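Local coordinates for protein bifunctional enzyme cysn/cysc (Mycobacterium tuberculosis, PDB 4BZP) that probably phosphorylates adenosine 5'-phosphosulfate at its 3'-hydroxyl with ATP, as the kinase domain of the sulfate-activating complex, and is here bound to ADP, at residues A50-S55 against L63-H68; Y127-A130 against E134-H137. One frame throughout, in Å; residues are numbered along the deposited sequence.

Interaction 1: A50-S55 against L63-H68; sequences ADLGFS and LRRLSH
Asp51 turns its CG between its own backbone N and carbonyl carbon (chi1 60°), while Arg65 runs almost fully extended from CG to NE, and the two side chains meet head-on from opposite directions. The carboxylate and guanidinium lie only 12° apart in plane, so the pair closes as an end-on bidentate salt bridge. NH1 of Arg65 donates to OD1 of Asp51 at 2.8 Å, and NH2 of Arg65 reaches OD2 of Asp51, also at 2.8 Å, with a nearly straight N-H...O angle of 170°. Each oxygen accepts on its syn lone pair, and both sit close to the guanidinium plane. Leu52 comes in over one face of that plane: its CD1 stands 3.9 Å above the centre of the Arg65 guanidinium, and its CD2 approaches Arg65 NH2 at 3.6 Å. A branched aliphatic residue suits this place, because it shields the flat cation without competing for its in-plane N-H groups.

Those groups are shared further. NE of Arg65 forms a salt bridge with Glu61, one turn earlier on the same helix, and NH1 is also bound by Asn49. Partners around the edge should fix the rotation of the guanidinium, and Asp51 and Glu61 together balance the buried cation. Arginine suits this buried position by carrying five N-H bonds on a long arm. The neighbouring Arg64 serves the dimer instead, donating to the backbone oxygens of Gly47 and Leu48 of the second subunit.

Beyond the contact, Ser55 N-caps helix 56-75 with its OG on Asp58 N. The loop before that helix is clamped by Asp51 to the helix flank, at the subunit interface of this P-loop kinase.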
loop_
_atom_site.group_PDB
_atom_site.type_symbol
_atom_site.label_atom_id
_atom_site.label_comp_id
_atom_site.label_asym_id
_atom_site.label_seq_id
_atom_site.Cartn_x
_atom_site.Cartn_y
_atom_site.Cartn_z
ATOM N N ALA A 50 -11.006 1.434 -4.872
ATOM C CA ALA A 50 -12.151 1.375 -5.777
ATOM C C ALA A 50 -13.451 0.977 -5.125
ATOM O O ALA A 50 -14.510 1.253 -5.703
ATOM C CB ALA A 50 -11.851 0.461 -6.964
ATOM N N ASP A 51 -13.414 0.292 -4.003
ATOM C CA ASP A 51 -14.610 -0.116 -3.294
ATOM C C ASP A 51 -15.285 1.044 -2.557
ATOM O O ASP A 51 -16.448 0.905 -2.134
ATOM C CB ASP A 51 -14.302 -1.211 -2.303
ATOM C CG ASP A 51 -13.273 -0.808 -1.240
ATOM O OD1 ASP A 51 -12.221 -0.227 -1.614
ATOM O OD2 ASP A 51 -13.525 -1.141 -0.070
ATOM N N LEU A 52 -14.581 2.152 -2.358
ATOM C CA LEU A 52 -15.117 3.260 -1.549
ATOM C C LEU A 52 -15.852 4.274 -2.399
ATOM O O LEU A 52 -15.449 4.606 -3.512
ATOM C CB LEU A 52 -13.965 3.981 -0.851
ATOM C CG LEU A 52 -13.193 3.121 0.156
ATOM C CD1 LEU A 52 -12.066 3.964 0.799
ATOM C CD2 LEU A 52 -14.114 2.601 1.198
ATOM N N GLY A 53 -16.885 4.843 -1.788
ATOM C CA GLY A 53 -17.530 6.040 -2.351
ATOM C C GLY A 53 -17.152 7.266 -1.545
ATOM O O GLY A 53 -16.036 7.360 -1.000
ATOM N N PHE A 54 -18.088 8.218 -1.443
ATOM C CA PHE A 54 -17.832 9.502 -0.826
ATOM C C PHE A 54 -18.736 9.843 0.353
ATOM O O PHE A 54 -18.828 11.019 0.777
ATOM C CB PHE A 54 -17.846 10.590 -1.880
ATOM C CG PHE A 54 -16.672 10.497 -2.806
ATOM C CD1 PHE A 54 -15.448 11.084 -2.473
ATOM C CD2 PHE A 54 -16.761 9.742 -3.966
ATOM C CE1 PHE A 54 -14.366 10.950 -3.328
ATOM C CE2 PHE A 54 -15.671 9.607 -4.811
ATOM C CZ PHE A 54 -14.486 10.221 -4.492
ATOM N N SER A 55 -19.328 8.832 0.976
ATOM C CA SER A 55 -19.994 9.027 2.229
ATOM C C SER A 55 -18.977 9.524 3.270
ATOM O O SER A 55 -17.757 9.372 3.043
ATOM C CB SER A 55 -20.611 7.721 2.743
ATOM O OG SER A 55 -19.610 6.792 3.193
ATOM N N LEU A 63 -8.798 7.834 4.268
ATOM C CA LEU A 63 -7.688 8.383 5.000
ATOM C C LEU A 63 -7.070 7.318 5.865
ATOM O O LEU A 63 -5.821 7.290 5.961
ATOM C CB LEU A 63 -8.096 9.597 5.819
ATOM C CG LEU A 63 -8.575 10.803 5.031
ATOM C CD1 LEU A 63 -9.236 11.806 5.930
ATOM C CD2 LEU A 63 -7.421 11.424 4.259
ATOM N N ARG A 64 -7.849 6.473 6.522
ATOM C CA ARG A 64 -7.284 5.400 7.328
ATOM C C ARG A 64 -6.375 4.512 6.474
ATOM O O ARG A 64 -5.256 4.187 6.848
ATOM C CB ARG A 64 -8.408 4.579 7.965
ATOM C CG ARG A 64 -7.912 3.594 9.002
ATOM C CD ARG A 64 -8.978 2.563 9.454
ATOM N NE ARG A 64 -9.265 1.617 8.403
ATOM C CZ ARG A 64 -8.497 0.537 8.131
ATOM N NH1 ARG A 64 -7.424 0.274 8.862
ATOM N NH2 ARG A 64 -8.819 -0.224 7.132
ATOM N N ARG A 65 -6.868 4.119 5.303
ATOM C CA ARG A 65 -6.078 3.249 4.452
ATOM C C ARG A 65 -4.842 4.006 3.972
ATOM O O ARG A 65 -3.734 3.404 3.903
ATOM C CB ARG A 65 -6.896 2.772 3.282
ATOM C CG ARG A 65 -8.037 1.855 3.652
ATOM C CD ARG A 65 -8.717 1.360 2.430
ATOM N NE ARG A 65 -10.017 0.744 2.720
ATOM C CZ ARG A 65 -10.816 0.269 1.758
ATOM N NH1 ARG A 65 -10.472 0.383 0.515
ATOM N NH2 ARG A 65 -11.999 -0.202 2.109
ATOM N N LEU A 66 -4.975 5.267 3.573
ATOM C CA LEU A 66 -3.836 6.060 3.147
ATOM C C LEU A 66 -2.784 6.057 4.270
ATOM O O LEU A 66 -1.557 5.978 3.986
ATOM C CB LEU A 66 -4.270 7.499 2.794
ATOM C CG LEU A 66 -4.748 7.896 1.394
ATOM C CD1 LEU A 66 -5.335 9.268 1.335
ATOM C CD2 LEU A 66 -3.543 7.948 0.501
ATOM N N SER A 67 -3.183 6.192 5.520
ATOM C CA SER A 67 -2.199 6.197 6.584
ATOM C C SER A 67 -1.393 4.897 6.671
ATOM O O SER A 67 -0.194 4.951 6.913
ATOM C CB SER A 67 -2.809 6.563 7.924
ATOM O OG SER A 67 -3.599 5.527 8.509
ATOM N N HIS A 68 -2.017 3.761 6.425
ATOM C CA HIS A 68 -1.317 2.478 6.420
ATOM C C HIS A 68 -0.452 2.279 5.188
ATOM O O HIS A 68 0.653 1.737 5.284
ATOM C CB HIS A 68 -2.338 1.339 6.561
ATOM C CG HIS A 68 -2.890 1.214 7.939
ATOM N ND1 HIS A 68 -2.169 0.734 9.014
ATOM C CD2 HIS A 68 -4.120 1.496 8.412
ATOM C CE1 HIS A 68 -2.907 0.794 10.100
ATOM N NE2 HIS A 68 -4.092 1.276 9.770
#

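Interaction 2: Y127-A130 against E134-H137; sequences YAKA and EITH. With EDO (1,2-ethanediol), chain E.
The carboxylate of Glu134 has Lys129 and a bound ethanediol, probably from the crystallisation liquor, on the same side of its plane. CG of Lys129 lies 3.6 Å from OE1 of Glu134, while the diol donates from O2 to OE2 of Glu134 at 3.0 Å. The side chains of Lys129 and Glu134 cross at about a right angle, and a lysine methylene, not the ammonium, meets the carboxylate oxygen: Lys129 NZ and Glu134 OE1 stay 4.5 Å apart, beyond a salt bridge. Both long polar chains suit a solvent-facing surface.

The backbone makes the firmer link, with Glu134 N donating to Lys129 O at 2.9 Å. This i+5 to i bond closes a wide turn just after helix 126-131 and is of the kind that forms the outer bond of a Schellman motif, though alone it does not establish one. Ile135 lays CD1 against CB of Lys129 at 3.7 Å, its CG1 anti to the carbonyl carbon (chi1 -65°), and its carbonyl O comes 3.7 Å from CA of Ala130, where a small side chain suits the close backbone approach. Tyr127, pointing away from 134-137, hydrogen-bonds through OH to the carbonyl O of Ser14, in the ADP pocket.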
loop_
_atom_site.group_PDB
_atom_site.type_symbol
_atom_site.label_atom_id
_atom_site.label_comp_id
_atom_site.label_asym_id
_atom_site.label_seq_id
_atom_site.Cartn_x
_atom_site.Cartn_y
_atom_site.Cartn_z
ATOM N N TYR A 127 -14.416 24.619 -6.904
ATOM C CA TYR A 127 -15.194 25.672 -6.200
ATOM C C TYR A 127 -16.321 26.103 -7.112
ATOM O O TYR A 127 -17.439 26.297 -6.620
ATOM C CB TYR A 127 -14.353 26.883 -5.774
ATOM C CG TYR A 127 -13.513 26.593 -4.548
ATOM C CD1 TYR A 127 -12.254 26.073 -4.685
ATOM C CD2 TYR A 127 -13.978 26.871 -3.278
ATOM C CE1 TYR A 127 -11.474 25.791 -3.544
ATOM C CE2 TYR A 127 -13.261 26.604 -2.154
ATOM C CZ TYR A 127 -11.985 26.059 -2.283
ATOM O OH TYR A 127 -11.285 25.731 -1.139
ATOM N N ALA A 128 -16.065 26.294 -8.412
ATOM C CA ALA A 128 -17.171 26.702 -9.321
ATOM C C ALA A 128 -18.262 25.636 -9.315
ATOM O O ALA A 128 -19.451 25.990 -9.292
ATOM C CB ALA A 128 -16.638 26.938 -10.715
ATOM N N LYS A 129 -17.911 24.352 -9.320
ATOM C CA LYS A 129 -18.943 23.306 -9.238
ATOM C C LYS A 129 -19.684 23.408 -7.903
ATOM O O LYS A 129 -20.966 23.271 -7.856
ATOM C CB LYS A 129 -18.355 21.929 -9.379
ATOM C CG LYS A 129 -18.136 21.469 -10.768
ATOM C CD LYS A 129 -17.934 19.966 -10.798
ATOM C CE LYS A 129 -17.598 19.430 -12.157
ATOM N NZ LYS A 129 -18.001 17.999 -12.187
ATOM N N ALA A 130 -18.999 23.593 -6.793
ATOM C CA ALA A 130 -19.650 23.652 -5.482
ATOM C C ALA A 130 -20.631 24.799 -5.438
ATOM O O ALA A 130 -21.765 24.656 -4.916
ATOM C CB ALA A 130 -18.608 23.786 -4.376
ATOM N N GLU A 134 -23.276 21.578 -7.757
ATOM C CA GLU A 134 -22.934 20.328 -8.399
ATOM C C GLU A 134 -22.077 19.423 -7.533
ATOM O O GLU A 134 -21.896 18.225 -7.842
ATOM C CB GLU A 134 -22.230 20.580 -9.745
ATOM C CG GLU A 134 -23.169 21.155 -10.778
ATOM C CD GLU A 134 -22.464 21.561 -12.039
ATOM O OE1 GLU A 134 -21.358 21.031 -12.318
ATOM O OE2 GLU A 134 -23.026 22.487 -12.706
ATOM N N ILE A 135 -21.494 19.987 -6.516
ATOM C CA ILE A 135 -20.766 19.186 -5.491
ATOM C C ILE A 135 -21.344 19.661 -4.187
ATOM O O ILE A 135 -21.424 20.856 -3.924
ATOM C CB ILE A 135 -19.212 19.460 -5.477
ATOM C CG1 ILE A 135 -18.552 19.021 -6.758
ATOM C CG2 ILE A 135 -18.546 18.724 -4.295
ATOM C CD1 ILE A 135 -17.107 19.519 -6.904
ATOM N N THR A 136 -21.725 18.732 -3.324
ATOM C CA THR A 136 -22.159 19.090 -1.961
ATOM C C THR A 136 -21.199 18.410 -0.941
ATOM O O THR A 136 -20.396 17.557 -1.291
ATOM C CB THR A 136 -23.644 18.692 -1.703
ATOM O OG1 THR A 136 -23.727 17.285 -1.883
ATOM C CG2 THR A 136 -24.564 19.416 -2.696
ATOM N N HIS A 137 -21.344 18.811 0.319
ATOM C CA HIS A 137 -20.422 18.425 1.399
ATOM C C HIS A 137 -18.985 18.738 1.031
ATOM O O HIS A 137 -18.088 17.911 1.185
ATOM C CB HIS A 137 -20.618 16.964 1.726
ATOM C CG HIS A 137 -21.995 16.709 2.261
ATOM N ND1 HIS A 137 -22.297 16.863 3.592
ATOM C CD2 HIS A 137 -23.160 16.411 1.637
ATOM C CE1 HIS A 137 -23.590 16.636 3.777
ATOM N NE2 HIS A 137 -24.139 16.371 2.602
HETATM C C1 EDO E . -19.215 25.311 -12.830
HETATM O O1 EDO E . -19.106 25.987 -14.080
HETATM C C2 EDO E . -20.234 24.225 -13.024
HETATM O O2 EDO E . -21.376 24.804 -13.631
#

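In the fold
Both contacts fasten a loop to a neighbouring helix: in interaction 1 the loop before helix 56-75 is tied to the middle of that helix, whereas in interaction 2 the segment following helix 126-131 is tied back to its last turn. Interaction 1 is partly buried and lies at the subunit interface, and it relies on a full salt bridge with an aliphatic lid. Interaction 2 is a surface contact that no other chain of the assembly touches, held by one backbone bond and methylene packing, with its opposite charges merely near each other. The centres of interactions 1 and 2 are 21 Å apart, and they do not touch. Arg59 of helix 56-75 spans the two regions, bonding to the carbonyls of Phe54 and His137.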